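Local coordinates for FEZ-1 protein (Fluoribacter gormanii, PDB 5WCK) that probably hydrolyses beta-lactam antibiotics as a monomeric, zinc-dependent metallo-beta-lactamase of subclass B3, at residues A[66-71]-A[154-159]; A[145-150]-A[197-202]; A[168-173]-A[204-209]; A[182-187]-A[255-260]. The protein carries 2 engineered substitutions. One frame throughout, in Å; residues are numbered along the deposited sequence.

Contact 1 (A[66-71]-A[154-159]); sequences ILLISH and TTWTMK. With ZN (zinc ion), chain D.
Two carbonyls at the end of segment 66-71, those of Ile69 and Ser70, take donors from Trp156 and Thr154. Trp156 NE1 donates a hydrogen bond to Ile69 O at 2.9 Å, nearly straight at 167°. The acceptor lies in the plane of the indole, yet seen from Ile69 the donor stands well above the carbonyl plane. Next along, the backbone bond from Thr154 N to Ser70 O measures 2.8 Å, and Ser70 N is taken by Asn40 OD1. Water 1 bridges the same neighbours, accepting from Ser70 OG and donating to Thr154 O, while the Thr154 hydroxyl turns back to Gly152 O. The indole is held on both faces: Leu68 CD1 makes a CH-pi contact 3.7 Å from the centroid of the Trp156 six-membered ring, and Thr154 CG2 lies over the opposite face, toward its rim. With Trp156 CG anti to the carbonyl carbon (chi1 -74°), the ring reaches across to Leu68 and Ile69. Just after Ser70, His71 NE2 binds zinc at 2.1 Å, beside His73, His149 and water 2; Gly173 O holds its ND1. The contact joins the fold's two sheets: strand 64-68 lies between strands 35-39 and 90-94, and strand 154-162 between 139-145 and 165-172.

Contact 2 (A[145-150]-A[197-202]); sequences LTPGHT and KHSIKV. With ZN (zinc ion), chain D.
Thr146 and Ser199 bring their backbones together, CA to CA 4.5 Å, where the irregular segment 145-150 passes over one side of helix 192-204. Ser199 points its side chain at the loop, and its hydroxyl appears to donate to Pro147 O, though OG is modelled too close to a neighbour for the detail to be relied on. One turn along the helix, Thr146 CG2 meets Val202 CG1 at 4.2 Å, the two side chains crossing at about a right angle. Thr146 OG1 has its hydrogen-bond partner elsewhere, in Thr155 OG1. The Pro147 ring comes up to the edge of His198, CD to CD2 4.2 Å. Polar closure there is by water: water 3 donates to Leu145 O at 2.6 Å and lies in the plane of the His198 imidazole, 2.9 Å from its NE2. Val202 CG2 lies over a face of that ring. Beyond Pro147 the chain turns through Gly148, at phi 131°, and Gly148 N bonds to Thr150 O. With CG anti to its backbone N (chi1 -178°), His149 places NE2 2.1 Å from zinc, and Gly176 O hydrogen-bonds its ND1. This is the loop that brings the third histidine to the three-histidine zinc site, as in subclass B1 and most B3 metallo-beta-lactamases, here resting on a helix of the alpha-beta/beta-alpha fold.

Contact 3 (A[168-173]-A[204-209]); sequences QAVIIG and ESMRCD
Hydrogen bonds gather around Gln168, which faces Arg207 and Asp209. Its backbone is gripped twice by Asp209: Gln168 N donates to the carboxylate oxygen OD2 of Asp209 at 2.8 Å, nearly straight at 168° and on the anti lone pair, and Asp209 N returns a bond of 2.9 Å to Gln168 O. The side-chain amide makes the third link. Gln168 CG lies anti to the backbone N (chi1 172°) and the chain then bends at chi2, which carries NE2 over to Arg207 O at 2.9 Å. That bond is less well aligned, 137° at the hydrogen, with the acceptor tilted out of the amide plane. The pairing lies at the return of a beta-alpha-beta crossover: strand 165-172 is followed by helix 192-204, and segment 204-209 brings the chain back to strand 210-213, which runs parallel beside it; Gln168 and Val170 carry the ladder on to Ile210 and Leu212. Apolar contacts centre on Val170, whose methyls meet two sulfurs. CG1 meets Met206 SD at 3.9 Å, while CG2 touches Cys208 SG at 3.8 Å and also touches the carbonyl oxygen of Arg207. With chi1 and chi2 both anti, Met206 reaches out straight and sets SD against Val170; the bend at chi3 only swings CE aside. Covalently, Cys208 SG is joined to Cys242 in a disulfide, tying the returning chain to helix 239-262.

Contact 4 (A[182-187]-A[255-260]); sequences KLVDNI and TELKKQ
In the alpha-beta/beta-alpha fold, the loop between strand 165-172 and helix 192-204 comes to rest on the long C-terminal helix 239-262, Leu183 and Val184 facing Leu257 and Gln260. Gln260 makes the polar link: its OE1 accepts Leu183 N at 2.8 Å, almost straight at 175°, and water 4 also donates to OE1. The other end of the amide is just as occupied. NE2 reaches Glu256 OE1 at 2.9 Å, with the carboxylate oxygen in the amide plane and offering its anti lone pair, and it also bonds to Tyr181 O. These partners leave little doubt which end is oxygen and fix the rotation of the group. Gln260 gets there by running extended beyond CG, out from the helix to the loop backbone. Across this amide, at about a right angle, lies Leu183, its CG 3.8 Å from Gln260 NE2. Its CD1 goes on to the helix surface, 3.9 Å from Glu256 CG, and Ile192, Tyr196 and Phe253 pack around the same leucine, so one side chain wedges between helices 192-204 and 239-262. Leu257 CD1 adds a contact, 4.2 Å from Leu183 CB and near Val184 CG2. Leu183 and His149 of the zinc site have their side chains about 9 Å apart. The loop is braced from within by Asn186, whose ND2 donates to Lys182 O at 2.8 Å, in plane with both groups.

In the fold
Contacts 1 and 2 meet directly, their centres about 15 Å apart: they touch through the threonine pair Thr155 and Thr146, and His71 and His149 bind the same zinc with water 2. Contact 3, about 12 Å from contact 1 between centres, shares its sheet, since strands 154-162 and 165-172 are neighbours. Contact 4 lies farther out, its centre about 28 Å from that of contact 1 and about 15 Å from that of contact 2, which it touches where Lys197 meets Leu257. Contact 1 closes along the chain before contacts 3 and 4 open; contact 2 interleaves with contact 1, and contacts 2, 3 and 4 with one another. Helices 192-204 and 239-262 thus link the sheet and zinc-ligand loop to the peripheral loop 182-187.

Contact 1 (A[66-71]-A[154-159])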
loop_
_atom_site.group_PDB
_atom_site.type_symbol
_atom_site.label_atom_id
_atom_site.label_comp_id
_atom_site.label_asym_id
_atom_site.label_seq_id
_atom_site.Cartn_x
_atom_site.Cartn_y
_atom_site.Cartn_z
ATOM N N ILE A 66 12.462 -5.286 -7.343
ATOM C CA ILE A 66 11.594 -4.109 -7.510
ATOM C C ILE A 66 10.992 -3.795 -6.145
ATOM O O ILE A 66 10.535 -4.713 -5.454
ATOM C CB ILE A 66 10.473 -4.342 -8.554
ATOM C CG1 ILE A 66 11.048 -4.643 -9.948
ATOM C CG2 ILE A 66 9.549 -3.146 -8.611
ATOM C CD1 ILE A 66 9.993 -4.975 -10.994
ATOM N N LEU A 67 11.013 -2.505 -5.789
ATOM C CA LEU A 67 10.383 -1.979 -4.584
ATOM C C LEU A 67 9.295 -0.992 -4.991
ATOM O O LEU A 67 9.550 -0.057 -5.776
ATOM C CB LEU A 67 11.438 -1.264 -3.728
ATOM C CG LEU A 67 10.914 -0.590 -2.454
ATOM C CD1 LEU A 67 10.266 -1.567 -1.482
ATOM C CD2 LEU A 67 12.033 0.163 -1.760
ATOM N N LEU A 68 8.069 -1.244 -4.500
ATOM C CA LEU A 68 6.891 -0.391 -4.687
ATOM C C LEU A 68 6.370 0.018 -3.314
ATOM O O LEU A 68 6.730 -0.602 -2.308
ATOM C CB LEU A 68 5.793 -1.158 -5.432
ATOM C CG LEU A 68 6.208 -1.891 -6.694
ATOM C CD1 LEU A 68 5.053 -2.725 -7.220
ATOM C CD2 LEU A 68 6.720 -0.920 -7.746
ATOM N N ILE A 69 5.522 1.047 -3.312
ATOM C CA ILE A 69 4.846 1.512 -2.130
ATOM C C ILE A 69 3.368 1.760 -2.428
ATOM O O ILE A 69 2.960 2.048 -3.570
ATOM C CB ILE A 69 5.508 2.768 -1.548
ATOM C CG1 ILE A 69 5.560 3.919 -2.552
ATOM C CG2 ILE A 69 6.874 2.420 -0.975
ATOM C CD1 ILE A 69 6.053 5.243 -1.987
ATOM N N SER A 70 2.565 1.737 -1.355
ATOM C CA SER A 70 1.159 2.145 -1.431
ATOM C C SER A 70 1.043 3.668 -1.588
ATOM O O SER A 70 0.254 4.158 -2.372
ATOM C CB SER A 70 0.398 1.710 -0.206
ATOM O OG SER A 70 0.253 0.293 -0.186
ATOM N N HIS A 71 1.772 4.403 -0.753
ATOM C CA HIS A 71 1.753 5.856 -0.835
ATOM C C HIS A 71 2.934 6.431 -0.043
ATOM O O HIS A 71 3.528 5.749 0.773
ATOM C CB HIS A 71 0.400 6.431 -0.379
ATOM C CG HIS A 71 0.057 6.279 1.063
ATOM N ND1 HIS A 71 -0.806 5.287 1.536
ATOM C CD2 HIS A 71 0.403 7.014 2.138
ATOM C CE1 HIS A 71 -0.974 5.447 2.836
ATOM N NE2 HIS A 71 -0.255 6.503 3.234
ATOM N N THR A 154 -1.401 5.010 -4.496
ATOM C CA THR A 154 -1.483 3.953 -5.499
ATOM C C THR A 154 -2.228 2.765 -4.895
ATOM O O THR A 154 -1.832 2.251 -3.871
ATOM C CB THR A 154 -0.095 3.539 -6.001
ATOM O OG1 THR A 154 0.554 4.723 -6.483
ATOM C CG2 THR A 154 -0.144 2.480 -7.088
ATOM N N THR A 155 -3.256 2.316 -5.612
ATOM C CA THR A 155 -3.922 1.060 -5.342
ATOM C C THR A 155 -3.383 0.051 -6.358
ATOM O O THR A 155 -3.513 0.249 -7.569
ATOM C CB THR A 155 -5.437 1.229 -5.439
ATOM O OG1 THR A 155 -5.850 2.024 -4.320
ATOM C CG2 THR A 155 -6.170 -0.097 -5.392
ATOM N N TRP A 156 -2.769 -1.010 -5.857
ATOM C CA TRP A 156 -2.093 -2.008 -6.682
ATOM C C TRP A 156 -3.041 -3.176 -6.943
ATOM O O TRP A 156 -3.643 -3.664 -6.009
ATOM C CB TRP A 156 -0.803 -2.484 -5.994
ATOM C CG TRP A 156 0.323 -1.490 -6.019
ATOM C CD1 TRP A 156 0.782 -0.684 -5.014
ATOM C CD2 TRP A 156 1.122 -1.194 -7.165
ATOM N NE1 TRP A 156 1.804 0.116 -5.467
ATOM C CE2 TRP A 156 2.053 -0.203 -6.781
ATOM C CE3 TRP A 156 1.142 -1.698 -8.464
ATOM C CZ2 TRP A 156 2.979 0.297 -7.695
ATOM C CZ3 TRP A 156 2.072 -1.215 -9.352
ATOM C CH2 TRP A 156 2.965 -0.217 -8.969
ATOM N N THR A 157 -3.143 -3.623 -8.198
ATOM C CA THR A 157 -3.970 -4.778 -8.507
ATOM C C THR A 157 -3.166 -5.820 -9.282
ATOM O O THR A 157 -2.208 -5.510 -9.997
ATOM C CB THR A 157 -5.248 -4.373 -9.252
ATOM O OG1 THR A 157 -4.884 -3.860 -10.537
ATOM C CG2 THR A 157 -6.091 -3.378 -8.479
ATOM N N MET A 158 -3.577 -7.078 -9.089
ATOM C CA MET A 158 -3.051 -8.177 -9.886
ATOM C C MET A 158 -4.074 -9.309 -9.895
ATOM O O MET A 158 -4.919 -9.375 -9.028
ATOM C CB MET A 158 -1.712 -8.698 -9.363
ATOM C CG MET A 158 -1.802 -9.249 -7.968
ATOM S SD MET A 158 -0.222 -9.628 -7.162
ATOM C CE MET A 158 0.439 -10.828 -8.312
ATOM N N LYS A 159 -3.973 -10.174 -10.907
ATOM C CA LYS A 159 -4.824 -11.369 -11.002
ATOM C C LYS A 159 -4.032 -12.574 -10.498
ATOM O O LYS A 159 -2.860 -12.740 -10.858
ATOM C CB LYS A 159 -5.312 -11.547 -12.437
ATOM C CG LYS A 159 -6.584 -12.374 -12.587
ATOM C CD LYS A 159 -7.218 -12.106 -13.947
ATOM C CE LYS A 159 -8.378 -13.009 -14.300
ATOM N NZ LYS A 159 -8.477 -13.216 -15.766
HETATM ZN ZN ZN D . -0.736 7.665 4.899
HETATM O O HOH W 1 -1.425 -0.060 -2.376
HETATM O O HOH W 2 -0.274 6.512 6.426
#

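Contact 2 (A[145-150]-A[197-202])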
loop_
_atom_site.group_PDB
_atom_site.type_symbol
_atom_site.label_atom_id
_atom_site.label_comp_id
_atom_site.label_asym_id
_atom_site.label_seq_id
_atom_site.Cartn_x
_atom_site.Cartn_y
_atom_site.Cartn_z
ATOM N N LEU A 145 -3.975 5.129 -9.832
ATOM C CA LEU A 145 -3.932 6.359 -9.074
ATOM C C LEU A 145 -5.279 6.539 -8.364
ATOM O O LEU A 145 -6.324 6.724 -9.016
ATOM C CB LEU A 145 -3.611 7.521 -10.017
ATOM C CG LEU A 145 -3.514 8.906 -9.391
ATOM C CD1 LEU A 145 -2.482 8.978 -8.306
ATOM C CD2 LEU A 145 -3.222 9.941 -10.464
ATOM N N THR A 146 -5.225 6.506 -7.034
ATOM C CA THR A 146 -6.370 6.743 -6.182
ATOM C C THR A 146 -5.980 7.832 -5.200
ATOM O O THR A 146 -5.659 7.564 -4.043
ATOM C CB THR A 146 -6.814 5.451 -5.485
ATOM O OG1 THR A 146 -5.752 4.876 -4.722
ATOM C CG2 THR A 146 -7.325 4.455 -6.506
ATOM N N PRO A 147 -5.941 9.092 -5.679
ATOM C CA PRO A 147 -5.372 10.184 -4.901
ATOM C C PRO A 147 -6.319 10.753 -3.847
ATOM O O PRO A 147 -7.510 10.427 -3.796
ATOM C CB PRO A 147 -5.080 11.214 -5.995
ATOM C CG PRO A 147 -6.220 11.032 -6.965
ATOM C CD PRO A 147 -6.470 9.541 -6.975
ATOM N N GLY A 148 -5.738 11.600 -3.005
ATOM C CA GLY A 148 -6.441 12.284 -1.918
ATOM C C GLY A 148 -5.677 12.145 -0.615
ATOM O O GLY A 148 -5.181 13.136 -0.051
ATOM N N HIS A 149 -5.527 10.892 -0.156
ATOM C CA HIS A 149 -4.746 10.592 1.040
ATOM C C HIS A 149 -3.304 11.088 0.876
ATOM O O HIS A 149 -2.725 11.645 1.813
ATOM C CB HIS A 149 -4.846 9.102 1.402
ATOM C CG HIS A 149 -4.100 8.778 2.643
ATOM N ND1 HIS A 149 -4.628 8.968 3.907
ATOM C CD2 HIS A 149 -2.837 8.332 2.806
ATOM C CE1 HIS A 149 -3.703 8.627 4.809
ATOM N NE2 HIS A 149 -2.593 8.233 4.155
ATOM N N THR A 150 -2.720 10.797 -0.288
ATOM C CA THR A 150 -1.550 11.494 -0.800
ATOM C C THR A 150 -1.834 11.831 -2.255
ATOM O O THR A 150 -2.790 11.344 -2.855
ATOM C CB THR A 150 -0.248 10.685 -0.693
ATOM O OG1 THR A 150 -0.312 9.614 -1.636
ATOM C CG2 THR A 150 0.036 10.181 0.699
ATOM N N LYS A 197 -12.851 12.179 -4.421
ATOM C CA LYS A 197 -14.096 11.807 -5.130
ATOM C C LYS A 197 -13.787 10.903 -6.319
ATOM O O LYS A 197 -14.485 9.919 -6.566
ATOM C CB LYS A 197 -14.877 13.063 -5.525
ATOM C CG LYS A 197 -15.431 13.811 -4.326
ATOM C CD LYS A 197 -15.993 15.182 -4.645
ATOM C CE LYS A 197 -16.265 16.007 -3.408
ATOM N NZ LYS A 197 -16.816 17.338 -3.789
ATOM N N HIS A 198 -12.713 11.217 -7.035
ATOM C CA HIS A 198 -12.264 10.380 -8.131
ATOM C C HIS A 198 -11.885 8.990 -7.618
ATOM O O HIS A 198 -12.250 7.981 -8.221
ATOM C CB HIS A 198 -11.093 11.032 -8.875
ATOM C CG HIS A 198 -10.554 10.172 -9.957
ATOM N ND1 HIS A 198 -11.266 9.920 -11.119
ATOM C CD2 HIS A 198 -9.407 9.474 -10.046
ATOM C CE1 HIS A 198 -10.544 9.118 -11.889
ATOM N NE2 HIS A 198 -9.426 8.813 -11.256
ATOM N N SER A 199 -11.152 8.930 -6.499
ATOM C CA SER A 199 -10.760 7.652 -5.917
ATOM C C SER A 199 -12.000 6.813 -5.582
ATOM O O SER A 199 -12.012 5.603 -5.774
ATOM C CB SER A 199 -9.920 7.823 -4.708
ATOM O OG SER A 199 -8.646 8.319 -5.054
ATOM N N ILE A 200 -12.999 7.460 -4.998
ATOM C CA ILE A 200 -14.260 6.767 -4.657
ATOM C C ILE A 200 -14.894 6.190 -5.927
ATOM O O ILE A 200 -15.304 5.018 -5.946
ATOM C CB ILE A 200 -15.222 7.695 -3.903
ATOM C CG1 ILE A 200 -14.668 8.010 -2.512
ATOM C CG2 ILE A 200 -16.614 7.086 -3.827
ATOM C CD1 ILE A 200 -15.273 9.199 -1.859
ATOM N N LYS A 201 -14.976 7.005 -6.974
ATOM C CA LYS A 201 -15.581 6.519 -8.215
ATOM C C LYS A 201 -14.813 5.294 -8.736
ATOM O O LYS A 201 -15.435 4.286 -9.138
ATOM C CB LYS A 201 -15.643 7.642 -9.248
ATOM C CG LYS A 201 -16.221 7.213 -10.578
ATOM C CD LYS A 201 -16.306 8.369 -11.547
ATOM C CE LYS A 201 -16.922 7.963 -12.876
ATOM N NZ LYS A 201 -16.947 9.111 -13.818
ATOM N N VAL A 202 -13.476 5.377 -8.782
ATOM C CA VAL A 202 -12.617 4.281 -9.286
ATOM C C VAL A 202 -12.821 3.028 -8.430
ATOM O O VAL A 202 -13.032 1.923 -8.961
ATOM C CB VAL A 202 -11.133 4.699 -9.297
ATOM C CG1 VAL A 202 -10.159 3.527 -9.428
ATOM C CG2 VAL A 202 -10.895 5.748 -10.376
HETATM ZN ZN ZN D . -0.736 7.665 4.899
HETATM O O HOH W 3 -7.204 6.971 -11.450
HETATM O O HOH W 2 -0.274 6.512 6.426
#

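Contact 3 (A[168-173]-A[204-209])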
loop_
_atom_site.group_PDB
_atom_site.type_symbol
_atom_site.label_atom_id
_atom_site.label_comp_id
_atom_site.label_asym_id
_atom_site.label_seq_id
_atom_site.Cartn_x
_atom_site.Cartn_y
_atom_site.Cartn_z
ATOM N N GLN A 168 -9.106 -11.266 -8.694
ATOM C CA GLN A 168 -8.436 -9.958 -8.697
ATOM C C GLN A 168 -8.100 -9.570 -7.242
ATOM O O GLN A 168 -8.985 -9.417 -6.395
ATOM C CB GLN A 168 -9.274 -8.872 -9.384
ATOM C CG GLN A 168 -8.677 -7.470 -9.230
ATOM C CD GLN A 168 -8.802 -6.546 -10.421
ATOM O OE1 GLN A 168 -8.354 -6.865 -11.524
ATOM N NE2 GLN A 168 -9.330 -5.348 -10.187
ATOM N N ALA A 169 -6.796 -9.396 -6.985
ATOM C CA ALA A 169 -6.279 -8.881 -5.730
ATOM C C ALA A 169 -6.147 -7.358 -5.846
ATOM O O ALA A 169 -5.669 -6.831 -6.842
ATOM C CB ALA A 169 -4.952 -9.515 -5.385
ATOM N N VAL A 170 -6.562 -6.676 -4.789
ATOM C CA VAL A 170 -6.555 -5.242 -4.717
ATOM C C VAL A 170 -5.898 -4.850 -3.386
ATOM O O VAL A 170 -6.427 -5.144 -2.332
ATOM C CB VAL A 170 -7.974 -4.652 -4.801
ATOM C CG1 VAL A 170 -7.924 -3.140 -4.674
ATOM C CG2 VAL A 170 -8.717 -5.062 -6.060
ATOM N N ILE A 171 -4.747 -4.175 -3.466
ATOM C CA ILE A 171 -4.115 -3.587 -2.274
ATOM C C ILE A 171 -4.500 -2.100 -2.222
ATOM O O ILE A 171 -3.889 -1.258 -2.909
ATOM C CB ILE A 171 -2.587 -3.803 -2.278
ATOM C CG1 ILE A 171 -2.183 -5.266 -2.482
ATOM C CG2 ILE A 171 -1.955 -3.247 -1.003
ATOM C CD1 ILE A 171 -0.708 -5.486 -2.840
ATOM N N ILE A 172 -5.543 -1.789 -1.454
ATOM C CA ILE A 172 -6.056 -0.421 -1.345
ATOM C C ILE A 172 -4.961 0.452 -0.727
ATOM O O ILE A 172 -4.428 0.147 0.349
ATOM C CB ILE A 172 -7.375 -0.384 -0.551
ATOM C CG1 ILE A 172 -8.469 -1.166 -1.285
ATOM C CG2 ILE A 172 -7.798 1.051 -0.297
ATOM C CD1 ILE A 172 -9.796 -1.278 -0.573
ATOM N N GLY A 173 -4.572 1.508 -1.426
ATOM C CA GLY A 173 -3.451 2.351 -0.957
ATOM C C GLY A 173 -3.712 3.094 0.338
ATOM O O GLY A 173 -2.780 3.217 1.132
ATOM N N GLU A 204 -15.230 2.170 -6.246
ATOM C CA GLU A 204 -16.614 1.640 -6.253
ATOM C C GLU A 204 -16.879 0.790 -7.497
ATOM O O GLU A 204 -17.725 -0.098 -7.450
ATOM C CB GLU A 204 -17.645 2.747 -6.127
ATOM C CG GLU A 204 -17.647 3.401 -4.757
ATOM C CD GLU A 204 -18.943 4.086 -4.361
ATOM O OE1 GLU A 204 -19.782 4.326 -5.247
ATOM O OE2 GLU A 204 -19.089 4.411 -3.171
ATOM N N SER A 205 -16.173 1.039 -8.591
ATOM C CA SER A 205 -16.471 0.312 -9.822
ATOM C C SER A 205 -15.424 -0.773 -10.097
ATOM O O SER A 205 -15.471 -1.403 -11.134
ATOM C CB SER A 205 -16.653 1.259 -10.964
ATOM O OG SER A 205 -15.496 2.011 -11.154
ATOM N N MET A 206 -14.503 -1.007 -9.142
ATOM C CA MET A 206 -13.343 -1.910 -9.311
ATOM C C MET A 206 -13.700 -3.319 -8.815
ATOM O O MET A 206 -14.136 -3.500 -7.673
ATOM C CB MET A 206 -12.126 -1.431 -8.498
ATOM C CG MET A 206 -10.858 -2.215 -8.731
ATOM S SD MET A 206 -9.427 -1.492 -7.862
ATOM C CE MET A 206 -9.061 -0.146 -8.983
ATOM N N ARG A 207 -13.441 -4.319 -9.656
ATOM C CA ARG A 207 -13.518 -5.721 -9.241
ATOM C C ARG A 207 -12.516 -5.943 -8.097
ATOM O O ARG A 207 -11.366 -5.545 -8.171
ATOM C CB ARG A 207 -13.151 -6.616 -10.424
ATOM C CG ARG A 207 -13.246 -8.112 -10.169
ATOM C CD ARG A 207 -14.662 -8.629 -10.319
ATOM N NE ARG A 207 -15.213 -8.458 -11.653
ATOM C CZ ARG A 207 -15.017 -9.281 -12.679
ATOM N NH1 ARG A 207 -15.490 -8.958 -13.868
ATOM N NH2 ARG A 207 -14.371 -10.427 -12.518
ATOM N N CYS A 208 -13.000 -6.559 -7.034
ATOM C CA CYS A 208 -12.178 -6.757 -5.827
ATOM C C CYS A 208 -12.547 -8.109 -5.215
ATOM O O CYS A 208 -13.580 -8.220 -4.558
ATOM C CB CYS A 208 -12.427 -5.624 -4.856
ATOM S SG CYS A 208 -11.335 -5.717 -3.410
ATOM N N ASP A 209 -11.699 -9.105 -5.443
ATOM C CA ASP A 209 -11.919 -10.457 -4.906
ATOM C C ASP A 209 -11.048 -10.651 -3.657
ATOM O O ASP A 209 -11.560 -10.972 -2.588
ATOM C CB ASP A 209 -11.645 -11.559 -5.934
ATOM C CG ASP A 209 -12.467 -11.428 -7.212
ATOM O OD1 ASP A 209 -13.690 -11.310 -7.096
ATOM O OD2 ASP A 209 -11.871 -11.366 -8.282
#

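Contact 4 (A[182-187]-A[255-260])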
loop_
_atom_site.group_PDB
_atom_site.type_symbol
_atom_site.label_atom_id
_atom_site.label_comp_id
_atom_site.label_asym_id
_atom_site.label_seq_id
_atom_site.Cartn_x
_atom_site.Cartn_y
_atom_site.Cartn_z
ATOM N N LYS A 182 -7.416 19.442 5.391
ATOM C CA LYS A 182 -8.415 20.470 4.997
ATOM C C LYS A 182 -8.974 20.093 3.619
ATOM O O LYS A 182 -8.220 19.986 2.692
ATOM C CB LYS A 182 -7.728 21.833 4.989
ATOM C CG LYS A 182 -8.580 23.057 4.605
ATOM C CD LYS A 182 -8.364 24.542 4.569
ATOM C CE LYS A 182 -8.018 25.018 5.960
ATOM N NZ LYS A 182 -9.216 25.038 6.829
ATOM N N LEU A 183 -10.289 19.900 3.539
ATOM C CA LEU A 183 -10.911 19.456 2.272
ATOM C C LEU A 183 -11.536 20.611 1.478
ATOM O O LEU A 183 -11.934 20.365 0.362
ATOM C CB LEU A 183 -12.001 18.447 2.637
ATOM C CG LEU A 183 -11.503 17.167 3.306
ATOM C CD1 LEU A 183 -12.688 16.276 3.655
ATOM C CD2 LEU A 183 -10.522 16.430 2.409
ATOM N N VAL A 184 -11.639 21.791 2.081
ATOM C CA VAL A 184 -12.293 22.946 1.466
ATOM C C VAL A 184 -11.240 24.059 1.386
ATOM O O VAL A 184 -10.668 24.409 2.427
ATOM C CB VAL A 184 -13.486 23.429 2.311
ATOM C CG1 VAL A 184 -14.154 24.655 1.695
ATOM C CG2 VAL A 184 -14.498 22.307 2.549
ATOM N N ASP A 185 -11.012 24.560 0.176
ATOM C CA ASP A 185 -10.051 25.660 -0.061
ATOM C C ASP A 185 -8.669 25.308 0.525
ATOM O O ASP A 185 -7.999 26.129 1.178
ATOM C CB ASP A 185 -10.623 26.965 0.500
ATOM C CG ASP A 185 -11.883 27.419 -0.218
ATOM O OD1 ASP A 185 -11.985 27.173 -1.429
ATOM O OD2 ASP A 185 -12.745 27.987 0.453
ATOM N N ASN A 186 -8.212 24.076 0.258
ATOM C CA ASN A 186 -6.881 23.659 0.666
ATOM C C ASN A 186 -5.842 24.488 -0.099
ATOM O O ASN A 186 -5.857 24.551 -1.335
ATOM C CB ASN A 186 -6.708 22.160 0.430
ATOM C CG ASN A 186 -5.439 21.608 1.041
ATOM O OD1 ASN A 186 -4.344 22.068 0.712
ATOM N ND2 ASN A 186 -5.576 20.629 1.924
ATOM N N ILE A 187 -4.928 25.119 0.660
ATOM C CA ILE A 187 -3.979 26.080 0.074
ATOM C C ILE A 187 -2.884 25.395 -0.744
ATOM O O ILE A 187 -2.470 25.946 -1.783
ATOM C CB ILE A 187 -3.388 26.942 1.205
ATOM C CG1 ILE A 187 -4.458 27.773 1.913
ATOM C CG2 ILE A 187 -2.208 27.786 0.724
ATOM C CD1 ILE A 187 -5.085 28.868 1.072
ATOM N N THR A 255 -18.777 12.311 5.251
ATOM C CA THR A 255 -19.047 12.733 6.614
ATOM C C THR A 255 -18.074 13.853 7.026
ATOM O O THR A 255 -18.483 14.837 7.688
ATOM C CB THR A 255 -18.990 11.553 7.591
ATOM O OG1 THR A 255 -20.077 10.693 7.249
ATOM C CG2 THR A 255 -19.117 12.003 9.034
ATOM N N GLU A 256 -16.794 13.688 6.698
ATOM C CA GLU A 256 -15.773 14.680 7.068
ATOM C C GLU A 256 -15.980 15.958 6.246
ATOM O O GLU A 256 -15.827 17.061 6.753
ATOM C CB GLU A 256 -14.360 14.125 6.903
ATOM C CG GLU A 256 -13.282 15.090 7.311
ATOM C CD GLU A 256 -13.292 15.586 8.756
ATOM O OE1 GLU A 256 -12.664 16.654 9.000
ATOM O OE2 GLU A 256 -13.899 14.903 9.638
ATOM N N LEU A 257 -16.358 15.803 4.974
ATOM C CA LEU A 257 -16.642 16.940 4.141
ATOM C C LEU A 257 -17.828 17.727 4.705
ATOM O O LEU A 257 -17.759 18.961 4.839
ATOM C CB LEU A 257 -16.884 16.469 2.709
ATOM C CG LEU A 257 -17.206 17.585 1.718
ATOM C CD1 LEU A 257 -15.980 18.456 1.450
ATOM C CD2 LEU A 257 -17.737 17.001 0.436
ATOM N N LYS A 258 -18.896 17.019 5.080
ATOM C CA LYS A 258 -20.069 17.648 5.736
ATOM C C LYS A 258 -19.625 18.424 6.984
ATOM O O LYS A 258 -20.079 19.549 7.250
ATOM C CB LYS A 258 -21.094 16.561 6.084
ATOM C CG LYS A 258 -22.240 17.005 6.974
ATOM C CD LYS A 258 -23.298 15.963 7.160
ATOM C CE LYS A 258 -24.359 16.361 8.165
ATOM N NZ LYS A 258 -23.853 16.366 9.559
ATOM N N LYS A 259 -18.777 17.806 7.815
ATOM C CA LYS A 259 -18.325 18.484 9.052
ATOM C C LYS A 259 -17.593 19.783 8.696
ATOM O O LYS A 259 -17.792 20.845 9.331
ATOM C CB LYS A 259 -17.447 17.525 9.862
ATOM C CG LYS A 259 -16.986 18.089 11.187
ATOM C CD LYS A 259 -16.302 17.056 12.059
ATOM C CE LYS A 259 -16.027 17.584 13.442
ATOM N NZ LYS A 259 -15.448 16.515 14.287
ATOM N N GLN A 260 -16.740 19.735 7.670
ATOM C CA GLN A 260 -15.924 20.909 7.314
ATOM C C GLN A 260 -16.774 22.013 6.673
ATOM O O GLN A 260 -16.465 23.204 6.825
ATOM C CB GLN A 260 -14.717 20.494 6.478
ATOM C CG GLN A 260 -13.722 19.670 7.282
ATOM C CD GLN A 260 -12.410 19.451 6.568
ATOM O OE1 GLN A 260 -12.017 20.252 5.712
ATOM N NE2 GLN A 260 -11.730 18.356 6.905
HETATM O O HOH W 4 -12.007 23.043 6.592
#